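Local coordinates for protein insecticidal Delta-Endotoxin Cry8Ea1 (Bacillus Thuringiensis, PDB 3EB7) that kills the underground larvae of Holotrichia parallela, probably by binding gut-cell receptors and opening pores in their membranes as other three-domain Cry toxins do, at residues I302-S307 and N417-I422; R282-T287 and T331-F336; D245-I250 and P428-T433; T344-G349 and S362-D367; T337-Y342 and Y375-T380. All coordinates share one frame; numbering follows the deposited sequence.

Contact 1. Residues I302-S307 and N417-I422; sequences IGHQIS and NYVTFI
G303 lies across from F421 and I306 from V419, with CA atoms about 7.5 Å apart, far more than the spacing of paired strands. The axes of I302-S307 and N417-I422 approach to 8.0 Å and run at 150°, roughly antiparallel. The two strands belong to different sheets and meet through side chains, and each carries a classic bulge against its own sheet partner: I302 and G303 face Y286, while N417 and Y418 face S431. H304 makes the direct polar link, its NE2 donating to V419 O at 2.8 Å with the acceptor close to the imidazole plane, although the donor stands well above the carbonyl plane. With ND1 hydrogen-bonded to W301 NE1, both nitrogens of this buried ring have partners, consistent with a neutral imidazole. I306 fills the other half with both its branches: CG1 anti to the backbone N (chi1 -179°) carries I306 CD1 over the Y418 ring face, 3.9 Å from the ring centroid, and I306 CG2 sits 3.6 Å from Y418 CZ. A water joins Y418 OH to I306 O, giving the buried phenol a polar partner. At the other end, F421 CE2 reaches within 3.4 Å of I302 O, and the ring stacks on W301. Aromatic and branched side chains filling the space between two sheets in this way are characteristic of the core of the beta-prism domain of Cry toxins.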
# COMPACT_ATOMS: atom_id res chain seq x y z
N ILE A 302 -12.58 -25.98 8.76
CA ILE A 302 -13.29 -26.47 7.56
C ILE A 302 -14.28 -25.46 6.93
O ILE A 302 -14.86 -25.73 5.88
CB ILE A 302 -14.04 -27.82 7.77
CG1 ILE A 302 -15.16 -27.67 8.82
CG2 ILE A 302 -13.09 -28.93 8.11
CD1 ILE A 302 -16.11 -28.91 8.95
N GLY A 303 -14.49 -24.32 7.58
CA GLY A 303 -15.37 -23.27 7.06
C GLY A 303 -15.41 -22.13 8.05
O GLY A 303 -14.96 -22.29 9.20
N HIS A 304 -15.90 -20.97 7.62
CA HIS A 304 -16.04 -19.81 8.50
C HIS A 304 -17.12 -18.88 8.01
O HIS A 304 -17.54 -18.92 6.86
CB HIS A 304 -14.72 -19.05 8.70
CG HIS A 304 -14.18 -18.39 7.47
ND1 HIS A 304 -13.37 -19.04 6.56
CD2 HIS A 304 -14.30 -17.12 7.01
CE1 HIS A 304 -13.05 -18.22 5.59
NE2 HIS A 304 -13.57 -17.03 5.85
N GLN A 305 -17.54 -18.02 8.92
CA GLN A 305 -18.51 -16.99 8.65
C GLN A 305 -17.82 -15.70 9.04
O GLN A 305 -17.25 -15.58 10.12
CB GLN A 305 -19.77 -17.26 9.49
CG GLN A 305 -21.01 -16.66 8.92
CD GLN A 305 -22.11 -16.45 9.93
OE1 GLN A 305 -23.18 -16.99 9.79
NE2 GLN A 305 -21.86 -15.63 10.94
N ILE A 306 -17.80 -14.73 8.17
CA ILE A 306 -17.03 -13.52 8.43
C ILE A 306 -17.90 -12.30 8.21
O ILE A 306 -18.64 -12.23 7.24
CB ILE A 306 -15.71 -13.46 7.56
CG1 ILE A 306 -14.91 -12.18 7.87
CG2 ILE A 306 -16.01 -13.61 6.04
CD1 ILE A 306 -13.48 -12.23 7.38
N SER A 307 -17.81 -11.34 9.13
CA SER A 307 -18.53 -10.08 9.00
C SER A 307 -17.53 -8.96 8.92
O SER A 307 -16.51 -8.95 9.65
CB SER A 307 -19.47 -9.84 10.19
OG SER A 307 -20.49 -10.83 10.28
N ASN A 417 -7.76 -7.91 7.62
CA ASN A 417 -8.93 -7.35 7.03
C ASN A 417 -10.00 -8.39 6.70
O ASN A 417 -11.19 -8.15 6.88
CB ASN A 417 -8.54 -6.56 5.76
CG ASN A 417 -9.73 -5.89 5.05
OD1 ASN A 417 -10.75 -5.57 5.66
ND2 ASN A 417 -9.61 -5.71 3.77
N TYR A 418 -9.58 -9.56 6.22
CA TYR A 418 -10.53 -10.53 5.73
C TYR A 418 -9.87 -11.91 5.65
O TYR A 418 -8.64 -12.04 5.71
CB TYR A 418 -11.03 -10.07 4.34
CG TYR A 418 -12.48 -10.45 4.06
CD1 TYR A 418 -13.53 -9.71 4.61
CD2 TYR A 418 -12.78 -11.54 3.25
CE1 TYR A 418 -14.87 -10.08 4.35
CE2 TYR A 418 -14.11 -11.91 2.98
CZ TYR A 418 -15.13 -11.19 3.53
OH TYR A 418 -16.42 -11.56 3.28
N VAL A 419 -10.72 -12.94 5.53
CA VAL A 419 -10.33 -14.33 5.31
C VAL A 419 -11.20 -14.97 4.21
O VAL A 419 -12.44 -14.99 4.30
CB VAL A 419 -10.51 -15.17 6.61
CG1 VAL A 419 -9.80 -16.51 6.48
CG2 VAL A 419 -9.97 -14.43 7.86
N THR A 420 -10.54 -15.49 3.17
CA THR A 420 -11.17 -16.32 2.14
C THR A 420 -10.68 -17.76 2.29
O THR A 420 -9.78 -18.03 3.08
CB THR A 420 -10.87 -15.81 0.74
OG1 THR A 420 -9.45 -15.81 0.53
CG2 THR A 420 -11.42 -14.38 0.61
N PHE A 421 -11.26 -18.69 1.54
CA PHE A 421 -11.06 -20.09 1.86
C PHE A 421 -11.38 -20.95 0.65
O PHE A 421 -12.23 -20.57 -0.16
CB PHE A 421 -11.96 -20.41 3.08
CG PHE A 421 -11.78 -21.79 3.67
CD1 PHE A 421 -10.77 -22.06 4.58
CD2 PHE A 421 -12.69 -22.80 3.40
CE1 PHE A 421 -10.61 -23.35 5.14
CE2 PHE A 421 -12.56 -24.08 3.96
CZ PHE A 421 -11.52 -24.35 4.83
N ILE A 422 -10.67 -22.07 0.50
CA ILE A 422 -11.10 -23.17 -0.37
C ILE A 422 -11.13 -24.44 0.47
O ILE A 422 -10.47 -24.51 1.51
CB ILE A 422 -10.14 -23.40 -1.60
CG1 ILE A 422 -8.73 -23.79 -1.13
CG2 ILE A 422 -10.09 -22.17 -2.48
CD1 ILE A 422 -7.72 -24.07 -2.24
O HOH W 1 -18.18 -10.10 4.84

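Contact 2. Residues R282-T287 and T331-F336; sequences RLSIYT and TQQIGF
L283 and I334 form a hydrogen-bonded antiparallel pair, L283 N giving to I334 O at 2.9 Å and I334 N returning to L283 O at 2.7 Å. I285 and Q332 repeat the exchange two residues on. Between these pairs the non-hydrogen-bonded S284 and Q333 draw their CA atoms to 4.3 Å, and the serine, being small, accepts the CG of Q333 against its OG. On the same face Y286 and T331 lie side by side, with T331 CG2 3.4 Å from Y286 CD2. R282, extended from CG to NE, carries its guanidinium across the neighbouring strand, where NH1 comes 3.7 Å from G335 CA. Strand 330-335 is the edge of a four-stranded antiparallel sheet whose order is that of a Greek key, one of the three sheets of the Cry beta-prism. The opposite face carries L283, I285 and I334, with the amide of Q332 among them: I285 CD1 meets I334 CD1 at 4.1 Å, and L283 CB approaches the edge of the F336 ring, 3.8 Å from CE1. I334 CG2 covers one face of that ring. Farther out, F366 and F379 meet F336 edge-to-face, L283 and I285 pack on W301, and Q332 NE2 is hydrogen-bonded to T380 O in the adjoining sheet.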
# COMPACT_ATOMS: atom_id res chain seq x y z
N ARG A 282 -16.47 -9.57 12.93
CA ARG A 282 -16.72 -10.84 13.59
C ARG A 282 -16.23 -11.98 12.73
O ARG A 282 -16.30 -11.89 11.49
CB ARG A 282 -18.21 -10.97 13.91
CG ARG A 282 -18.53 -11.97 15.00
CD ARG A 282 -19.97 -11.86 15.53
NE ARG A 282 -20.15 -12.78 16.67
CZ ARG A 282 -19.79 -12.51 17.93
NH1 ARG A 282 -19.27 -11.31 18.23
NH2 ARG A 282 -19.96 -13.44 18.88
N LEU A 283 -15.70 -13.04 13.35
CA LEU A 283 -15.37 -14.28 12.59
C LEU A 283 -15.86 -15.50 13.36
O LEU A 283 -15.58 -15.60 14.55
CB LEU A 283 -13.85 -14.41 12.49
CG LEU A 283 -13.09 -14.94 11.28
CD1 LEU A 283 -11.94 -15.74 11.81
CD2 LEU A 283 -13.91 -15.72 10.34
N SER A 284 -16.58 -16.40 12.71
CA SER A 284 -16.89 -17.71 13.32
C SER A 284 -16.15 -18.78 12.57
O SER A 284 -16.26 -18.80 11.36
CB SER A 284 -18.39 -18.06 13.26
OG SER A 284 -19.14 -17.14 13.99
N ILE A 285 -15.42 -19.65 13.27
CA ILE A 285 -14.65 -20.71 12.60
C ILE A 285 -15.31 -22.06 12.92
O ILE A 285 -15.61 -22.35 14.07
CB ILE A 285 -13.17 -20.70 13.06
CG1 ILE A 285 -12.54 -19.32 12.85
CG2 ILE A 285 -12.34 -21.86 12.43
CD1 ILE A 285 -11.16 -19.14 13.56
N TYR A 286 -15.56 -22.86 11.90
CA TYR A 286 -16.19 -24.16 12.05
C TYR A 286 -15.10 -25.23 11.90
O TYR A 286 -14.28 -25.19 10.97
CB TYR A 286 -17.33 -24.32 11.02
CG TYR A 286 -18.43 -23.29 11.23
CD1 TYR A 286 -18.34 -21.99 10.72
CD2 TYR A 286 -19.55 -23.60 11.98
CE1 TYR A 286 -19.34 -21.01 10.98
CE2 TYR A 286 -20.55 -22.66 12.23
CZ TYR A 286 -20.44 -21.36 11.74
OH TYR A 286 -21.46 -20.48 12.01
N THR A 287 -15.09 -26.17 12.84
CA THR A 287 -14.06 -27.19 12.95
C THR A 287 -14.58 -28.60 12.63
O THR A 287 -15.68 -28.98 13.00
CB THR A 287 -13.46 -27.15 14.37
OG1 THR A 287 -12.96 -25.82 14.61
CG2 THR A 287 -12.35 -28.17 14.53
N THR A 331 -17.59 -25.01 16.93
CA THR A 331 -17.58 -23.65 16.38
C THR A 331 -16.84 -22.77 17.37
O THR A 331 -16.71 -23.12 18.51
CB THR A 331 -18.98 -23.05 16.14
OG1 THR A 331 -19.58 -22.69 17.39
CG2 THR A 331 -19.90 -24.01 15.34
N GLN A 332 -16.32 -21.66 16.91
CA GLN A 332 -15.80 -20.68 17.80
C GLN A 332 -16.14 -19.34 17.18
O GLN A 332 -15.91 -19.14 15.99
CB GLN A 332 -14.27 -20.84 17.92
CG GLN A 332 -13.67 -19.89 18.98
CD GLN A 332 -12.19 -20.06 19.14
OE1 GLN A 332 -11.62 -21.07 18.75
NE2 GLN A 332 -11.56 -19.07 19.76
N GLN A 333 -16.70 -18.43 17.99
CA GLN A 333 -17.01 -17.05 17.57
C GLN A 333 -15.97 -16.08 18.12
O GLN A 333 -15.66 -16.10 19.32
CB GLN A 333 -18.42 -16.63 18.03
CG GLN A 333 -19.56 -17.57 17.57
CD GLN A 333 -20.95 -17.24 18.16
OE1 GLN A 333 -21.81 -18.12 18.30
NE2 GLN A 333 -21.19 -15.97 18.49
N ILE A 334 -15.45 -15.20 17.26
CA ILE A 334 -14.46 -14.20 17.66
C ILE A 334 -14.97 -12.81 17.33
O ILE A 334 -15.22 -12.50 16.15
CB ILE A 334 -13.06 -14.46 17.00
CG1 ILE A 334 -12.54 -15.89 17.29
CG2 ILE A 334 -12.07 -13.42 17.49
CD1 ILE A 334 -11.25 -16.30 16.52
N GLY A 335 -15.18 -11.97 18.34
CA GLY A 335 -15.61 -10.58 18.11
C GLY A 335 -14.38 -9.69 17.82
O GLY A 335 -13.47 -9.65 18.63
N PHE A 336 -14.36 -9.01 16.68
CA PHE A 336 -13.16 -8.30 16.21
C PHE A 336 -13.41 -6.77 16.07
O PHE A 336 -12.48 -6.02 15.71
CB PHE A 336 -12.72 -8.84 14.84
CG PHE A 336 -11.78 -10.04 14.88
CD1 PHE A 336 -12.07 -11.18 14.15
CD2 PHE A 336 -10.58 -10.02 15.59
CE1 PHE A 336 -11.21 -12.29 14.13
CE2 PHE A 336 -9.71 -11.14 15.58
CZ PHE A 336 -10.03 -12.27 14.83

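Contact 3. Residues D245-I250 and P428-T433; sequences DPIGAI and PVFSWT
I247 N donates to P428 O at 2.9 Å in an almost straight bond, with an N-H...O angle of 174°. The proline rings pack beside this bond: P246 sets CG 3.8 Å from V429 CG2, the two side chains pointing the same way, and P428 places CD 3.6 Å from I247 O while its carbonyl is left to accept. I247 is the centre of an inverse gamma turn, closed by a weak bond from G248 N to P246 O. Its side chain crosses F430 at about a right angle. With CG1 anti to the carbonyl carbon (chi1 -50°), the CG1-CD1 arm of the isoleucine lays a single methyl over the middle of the ring, I247 CD1 3.4 Å from the F430 centroid, a CH-pi contact. A water spans D245 O and F430 N, satisfying the strand amide where the loop leaves it. The loop thus continues the edge laid down by strand 241-243 along strand 427-434. D245 ties it to the helical domain through a salt bridge to R209 on helix 198-220, and I247 and F430 also pack against strand 340-352.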
# COMPACT_ATOMS: atom_id res chain seq x y z
N ASP A 245 0.51 -15.41 2.01
CA ASP A 245 0.49 -16.70 1.30
C ASP A 245 -0.62 -17.59 1.88
O ASP A 245 -0.96 -17.49 3.04
CB ASP A 245 1.85 -17.41 1.35
CG ASP A 245 2.96 -16.75 0.49
OD1 ASP A 245 2.76 -15.79 -0.31
OD2 ASP A 245 4.11 -17.21 0.63
N PRO A 246 -1.22 -18.46 1.04
CA PRO A 246 -2.22 -19.37 1.59
C PRO A 246 -1.70 -20.22 2.80
O PRO A 246 -0.51 -20.63 2.83
CB PRO A 246 -2.57 -20.26 0.38
CG PRO A 246 -2.32 -19.43 -0.78
CD PRO A 246 -1.07 -18.63 -0.42
N ILE A 247 -2.57 -20.46 3.79
CA ILE A 247 -2.17 -21.13 5.02
C ILE A 247 -2.36 -22.63 4.86
O ILE A 247 -3.35 -23.24 5.34
CB ILE A 247 -2.89 -20.55 6.27
CG1 ILE A 247 -2.74 -19.01 6.28
CG2 ILE A 247 -2.25 -21.14 7.55
CD1 ILE A 247 -3.65 -18.29 7.22
N GLY A 248 -1.41 -23.22 4.13
CA GLY A 248 -1.37 -24.64 3.82
C GLY A 248 0.09 -25.08 3.89
O GLY A 248 1.00 -24.30 3.64
N ALA A 249 0.29 -26.33 4.26
CA ALA A 249 1.62 -26.84 4.45
C ALA A 249 2.33 -27.00 3.09
O ALA A 249 1.71 -27.36 2.10
CB ALA A 249 1.56 -28.18 5.21
N ILE A 250 3.64 -26.74 3.08
CA ILE A 250 4.46 -26.85 1.85
C ILE A 250 5.76 -27.52 2.20
O ILE A 250 6.40 -27.16 3.18
CB ILE A 250 4.70 -25.48 1.19
CG1 ILE A 250 3.47 -25.07 0.34
CG2 ILE A 250 5.94 -25.48 0.27
CD1 ILE A 250 3.44 -23.59 -0.04
N PRO A 428 -7.27 -21.48 4.10
CA PRO A 428 -7.59 -20.05 4.19
C PRO A 428 -6.51 -19.10 3.65
O PRO A 428 -5.33 -19.46 3.59
CB PRO A 428 -7.81 -19.82 5.70
CG PRO A 428 -7.11 -20.99 6.42
CD PRO A 428 -6.76 -22.04 5.38
N VAL A 429 -6.93 -17.92 3.22
CA VAL A 429 -6.00 -16.86 2.84
C VAL A 429 -6.39 -15.65 3.69
O VAL A 429 -7.57 -15.36 3.87
CB VAL A 429 -6.06 -16.55 1.29
CG1 VAL A 429 -5.36 -15.27 0.92
CG2 VAL A 429 -5.46 -17.69 0.50
N PHE A 430 -5.40 -14.97 4.26
CA PHE A 430 -5.64 -13.74 5.03
C PHE A 430 -5.34 -12.53 4.14
O PHE A 430 -4.35 -12.52 3.42
CB PHE A 430 -4.76 -13.70 6.28
CG PHE A 430 -5.12 -14.71 7.37
CD1 PHE A 430 -4.29 -14.86 8.49
CD2 PHE A 430 -6.26 -15.51 7.31
CE1 PHE A 430 -4.61 -15.78 9.53
CE2 PHE A 430 -6.57 -16.45 8.35
CZ PHE A 430 -5.78 -16.57 9.44
N SER A 431 -6.23 -11.54 4.16
CA SER A 431 -5.96 -10.23 3.55
C SER A 431 -5.81 -9.15 4.61
O SER A 431 -6.32 -9.25 5.72
CB SER A 431 -7.05 -9.83 2.53
OG SER A 431 -8.24 -9.43 3.18
N TRP A 432 -5.09 -8.10 4.25
CA TRP A 432 -4.65 -7.11 5.21
C TRP A 432 -4.72 -5.72 4.63
O TRP A 432 -4.45 -5.54 3.45
CB TRP A 432 -3.19 -7.39 5.60
CG TRP A 432 -2.96 -8.78 6.09
CD1 TRP A 432 -2.91 -9.94 5.34
CD2 TRP A 432 -2.69 -9.16 7.43
NE1 TRP A 432 -2.65 -11.00 6.15
CE2 TRP A 432 -2.51 -10.55 7.44
CE3 TRP A 432 -2.59 -8.46 8.63
CZ2 TRP A 432 -2.24 -11.25 8.62
CZ3 TRP A 432 -2.31 -9.16 9.79
CH2 TRP A 432 -2.15 -10.53 9.78
N THR A 433 -4.99 -4.73 5.50
CA THR A 433 -4.96 -3.32 5.11
C THR A 433 -3.83 -2.62 5.82
O THR A 433 -3.42 -3.05 6.89
CB THR A 433 -6.31 -2.59 5.38
OG1 THR A 433 -6.70 -2.76 6.74
CG2 THR A 433 -7.43 -3.13 4.45
O HOH W 2 -2.72 -15.94 4.02

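Contact 4. Residues T344-G349 and S362-D367; sequences TLSTAG and SKVVFD
The ring of F366 has V364 CG1 above one face, offset toward the rim, while T344 CG2 from the partner strand comes at it obliquely, 3.9 Å from CD2. The strands form the beta hairpin 340-352/357-369, the central pair of a four-stranded Greek-key sheet in the beta-prism domain. They are antiparallel, their segment axes 178° apart. L345 and V365 are a hydrogen-bonded pair, with V365 N to L345 O at 2.8 Å and L345 N to V365 O at 2.9 Å; beta-branched valine favours such extended backbone. T344, S346, V364 and F366 share the face turned to the domain core, where F430 packs on T344, S346 and V364. Small S346 fits beside V364 there, the CA atoms 4.3 Å apart. The other face carries L345, T347, K363 and V365. The extended chain of K363 stands out from this face, leading its amine away from the partner strand, and T347 OG1 is hydrogen-bonded to E392 OE2 on strand 389-394. S346 OG rests against both methyls of V364, 3.7 Å from CG1 and 3.9 Å from CG2.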
# COMPACT_ATOMS: atom_id res chain seq x y z
N THR A 344 -0.69 -12.68 13.08
CA THR A 344 -1.32 -13.96 13.14
C THR A 344 -0.17 -14.93 13.11
O THR A 344 0.82 -14.71 12.39
CB THR A 344 -2.29 -14.23 11.93
OG1 THR A 344 -1.59 -14.15 10.68
CG2 THR A 344 -3.47 -13.23 11.94
N LEU A 345 -0.28 -15.99 13.91
CA LEU A 345 0.66 -17.08 13.88
C LEU A 345 -0.18 -18.32 13.65
O LEU A 345 -1.01 -18.64 14.48
CB LEU A 345 1.43 -17.12 15.20
CG LEU A 345 2.74 -17.94 15.31
CD1 LEU A 345 2.41 -19.38 15.61
CD2 LEU A 345 3.65 -17.91 14.09
N SER A 346 -0.03 -18.98 12.50
CA SER A 346 -0.93 -20.07 12.14
C SER A 346 -0.18 -21.36 12.00
O SER A 346 0.97 -21.37 11.54
CB SER A 346 -1.67 -19.80 10.83
OG SER A 346 -2.19 -18.47 10.76
N THR A 347 -0.85 -22.46 12.34
CA THR A 347 -0.29 -23.76 12.11
C THR A 347 -1.02 -24.45 10.95
O THR A 347 -2.15 -24.89 11.07
CB THR A 347 -0.34 -24.60 13.42
OG1 THR A 347 0.38 -23.91 14.44
CG2 THR A 347 0.27 -26.00 13.21
N ALA A 348 -0.34 -24.53 9.82
CA ALA A 348 -0.83 -25.31 8.72
C ALA A 348 -0.45 -26.79 8.97
O ALA A 348 0.74 -27.16 8.99
CB ALA A 348 -0.26 -24.76 7.42
N GLY A 349 -1.48 -27.63 9.17
CA GLY A 349 -1.33 -29.01 9.60
C GLY A 349 -1.47 -29.96 8.43
O GLY A 349 -2.13 -29.63 7.41
N SER A 362 -4.69 -26.09 12.01
CA SER A 362 -5.01 -26.63 13.36
C SER A 362 -5.01 -25.57 14.46
O SER A 362 -5.54 -25.78 15.56
CB SER A 362 -4.02 -27.73 13.72
OG SER A 362 -2.72 -27.16 13.69
N LYS A 363 -4.44 -24.42 14.17
CA LYS A 363 -4.25 -23.41 15.18
C LYS A 363 -3.97 -22.06 14.57
O LYS A 363 -3.17 -21.95 13.64
CB LYS A 363 -3.07 -23.80 16.10
CG LYS A 363 -2.89 -22.85 17.28
CD LYS A 363 -1.80 -23.43 18.19
CE LYS A 363 -1.42 -22.50 19.33
NZ LYS A 363 -0.17 -23.07 19.96
N VAL A 364 -4.63 -21.03 15.09
CA VAL A 364 -4.29 -19.63 14.74
C VAL A 364 -4.28 -18.74 15.99
O VAL A 364 -5.26 -18.69 16.70
CB VAL A 364 -5.27 -18.97 13.68
CG1 VAL A 364 -4.77 -17.57 13.30
CG2 VAL A 364 -5.42 -19.85 12.46
N VAL A 365 -3.17 -18.06 16.23
CA VAL A 365 -3.10 -17.02 17.28
C VAL A 365 -3.21 -15.61 16.64
O VAL A 365 -2.37 -15.25 15.80
CB VAL A 365 -1.78 -17.14 18.09
CG1 VAL A 365 -1.73 -16.10 19.20
CG2 VAL A 365 -1.65 -18.57 18.70
N PHE A 366 -4.25 -14.86 16.99
CA PHE A 366 -4.44 -13.49 16.53
C PHE A 366 -4.02 -12.49 17.63
O PHE A 366 -4.70 -12.39 18.68
CB PHE A 366 -5.91 -13.20 16.16
CG PHE A 366 -6.60 -14.27 15.29
CD1 PHE A 366 -7.14 -15.43 15.88
CD2 PHE A 366 -6.76 -14.08 13.91
CE1 PHE A 366 -7.80 -16.42 15.09
CE2 PHE A 366 -7.44 -15.03 13.11
CZ PHE A 366 -7.97 -16.20 13.70
N ASP A 367 -2.96 -11.73 17.39
CA ASP A 367 -2.58 -10.70 18.35
C ASP A 367 -3.27 -9.42 17.96
O ASP A 367 -3.14 -8.97 16.83
CB ASP A 367 -1.08 -10.50 18.39
CG ASP A 367 -0.33 -11.72 18.88
OD1 ASP A 367 -0.83 -12.45 19.78
OD2 ASP A 367 0.80 -11.94 18.40

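Contact 5. Residues T337-Y342 and Y375-T380; sequences TGFDVY and YKTTFT
Aromatic contacts dominate. F379 turns its edge to the face of F339 in a T-shaped pair, with planes at 85° and centroids 5.3 Å apart; the nearest atoms are F379 CZ and F339 CE1, at 3.8 Å, with CZ displaced toward the rim of the F339 face. Y375 adds the edge of its own ring, CD2 lying 4.4 Å from F339 CZ. Phenylalanine suits position 339, since a flat apolar ring can take F379 on its face while T377 and Y375 pack around it.

The aliphatic contribution is smaller. T377 CG2 comes 3.8 Å from F339 CE2, brought there by a chi1 of -157° that turns OG1 anti to the backbone N and the methyl toward the ring. K376 CD passes 4.4 Å from Y342 OH, while its charged end makes a cation-pi contact with Y409.

Polar contact is indirect: one water lies 2.6 Å from Y342 OH and donates to T377 O at 3.1 Å. F339 also meets Y370 edge-to-face, extending the aromatic cluster. The contact spans strand 357-369 within the Greek-key sheet of the beta-prism domain, bridging strands 340-352 and 376-381 on either side of it.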
# COMPACT_ATOMS: atom_id res chain seq x y z
N THR A 337 -14.64 -6.33 16.34
CA THR A 337 -15.03 -4.92 16.21
C THR A 337 -14.07 -3.98 16.92
O THR A 337 -13.82 -4.15 18.12
CB THR A 337 -16.51 -4.68 16.63
OG1 THR A 337 -17.31 -5.59 15.91
CG2 THR A 337 -17.03 -3.29 16.28
N GLY A 338 -13.53 -3.04 16.13
CA GLY A 338 -12.57 -2.05 16.58
C GLY A 338 -11.15 -2.53 16.77
O GLY A 338 -10.27 -1.74 17.04
N PHE A 339 -10.92 -3.84 16.64
CA PHE A 339 -9.59 -4.44 16.83
C PHE A 339 -8.75 -4.49 15.55
O PHE A 339 -9.17 -5.04 14.51
CB PHE A 339 -9.71 -5.88 17.35
CG PHE A 339 -9.86 -6.00 18.86
CD1 PHE A 339 -11.06 -6.43 19.42
CD2 PHE A 339 -8.78 -5.72 19.71
CE1 PHE A 339 -11.21 -6.54 20.79
CE2 PHE A 339 -8.92 -5.85 21.12
CZ PHE A 339 -10.15 -6.27 21.66
N ASP A 340 -7.54 -3.95 15.67
CA ASP A 340 -6.45 -4.18 14.77
C ASP A 340 -5.74 -5.47 15.17
O ASP A 340 -5.06 -5.51 16.21
CB ASP A 340 -5.44 -3.02 14.86
CG ASP A 340 -5.90 -1.76 14.09
OD1 ASP A 340 -6.96 -1.76 13.43
OD2 ASP A 340 -5.21 -0.73 14.18
N VAL A 341 -5.93 -6.53 14.37
CA VAL A 341 -5.12 -7.72 14.48
C VAL A 341 -3.78 -7.49 13.74
O VAL A 341 -3.73 -7.48 12.53
CB VAL A 341 -5.85 -8.92 13.92
CG1 VAL A 341 -4.98 -10.15 13.98
CG2 VAL A 341 -7.13 -9.15 14.70
N TYR A 342 -2.71 -7.28 14.50
CA TYR A 342 -1.41 -6.94 13.91
C TYR A 342 -0.50 -8.14 13.62
O TYR A 342 0.50 -8.00 12.94
CB TYR A 342 -0.70 -5.88 14.77
CG TYR A 342 -0.50 -6.27 16.20
CD1 TYR A 342 0.65 -6.98 16.60
CD2 TYR A 342 -1.46 -5.95 17.17
CE1 TYR A 342 0.82 -7.39 17.96
CE2 TYR A 342 -1.29 -6.33 18.51
CZ TYR A 342 -0.15 -7.03 18.90
OH TYR A 342 -0.01 -7.41 20.22
N TYR A 375 -5.79 -1.00 24.31
CA TYR A 375 -6.02 -2.25 24.99
C TYR A 375 -5.66 -3.45 24.08
O TYR A 375 -6.15 -3.56 22.96
CB TYR A 375 -7.46 -2.31 25.51
CG TYR A 375 -7.78 -3.64 26.11
CD1 TYR A 375 -7.32 -3.99 27.38
CD2 TYR A 375 -8.52 -4.58 25.38
CE1 TYR A 375 -7.58 -5.24 27.91
CE2 TYR A 375 -8.80 -5.82 25.90
CZ TYR A 375 -8.33 -6.14 27.17
OH TYR A 375 -8.59 -7.38 27.68
N LYS A 376 -4.80 -4.34 24.59
CA LYS A 376 -4.29 -5.51 23.87
C LYS A 376 -4.89 -6.82 24.35
O LYS A 376 -5.16 -7.01 25.54
CB LYS A 376 -2.77 -5.60 24.03
CG LYS A 376 -2.01 -4.42 23.45
CD LYS A 376 -0.50 -4.61 23.64
CE LYS A 376 -0.15 -4.73 25.12
NZ LYS A 376 -0.42 -3.46 25.88
N THR A 377 -5.13 -7.72 23.42
CA THR A 377 -5.61 -9.07 23.73
C THR A 377 -5.16 -10.09 22.67
O THR A 377 -4.73 -9.71 21.57
CB THR A 377 -7.16 -9.08 23.95
OG1 THR A 377 -7.52 -10.22 24.76
CG2 THR A 377 -7.91 -9.16 22.63
N THR A 378 -5.21 -11.37 23.03
CA THR A 378 -4.97 -12.48 22.10
C THR A 378 -6.26 -13.24 21.86
O THR A 378 -7.03 -13.45 22.79
CB THR A 378 -3.92 -13.47 22.64
OG1 THR A 378 -2.79 -12.74 23.10
CG2 THR A 378 -3.44 -14.44 21.60
N PHE A 379 -6.48 -13.66 20.63
CA PHE A 379 -7.57 -14.57 20.30
C PHE A 379 -6.92 -15.82 19.78
O PHE A 379 -6.06 -15.76 18.92
CB PHE A 379 -8.49 -13.97 19.22
CG PHE A 379 -9.12 -12.65 19.64
CD1 PHE A 379 -8.66 -11.45 19.12
CD2 PHE A 379 -10.17 -12.63 20.57
CE1 PHE A 379 -9.24 -10.23 19.50
CE2 PHE A 379 -10.77 -11.43 20.97
CZ PHE A 379 -10.31 -10.22 20.43
N THR A 380 -7.28 -16.96 20.35
CA THR A 380 -6.71 -18.21 19.91
C THR A 380 -7.77 -19.19 19.48
O THR A 380 -8.70 -19.51 20.24
CB THR A 380 -5.86 -18.88 21.01
OG1 THR A 380 -4.96 -17.91 21.57
CG2 THR A 380 -5.10 -20.04 20.43
O HOH W 3 -1.99 -8.33 21.62

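The five contacts lie within one domain and join its three sheets. Contact 2 extends the sheet of 302-307, with S284 N to Q305 O at 2.8 Å linking it to contact 1, their centres about 9 Å apart. Contact 3 shares the sheet of 417-422 through V429 N and T420 O, 2.9 Å apart. Contacts 4 and 5 use the third sheet and connect where F366 N meets F379 O at 2.8 Å. Between sheets, contacts 3 and 4 meet at I247 CG2 and S346 CB, 3.6 Å apart, while I334 CD1 of contact 2 lies 3.7 Å from F366 CE1 of contact 4. Contacts 1 and 4, centres about 14 Å apart, do not touch directly.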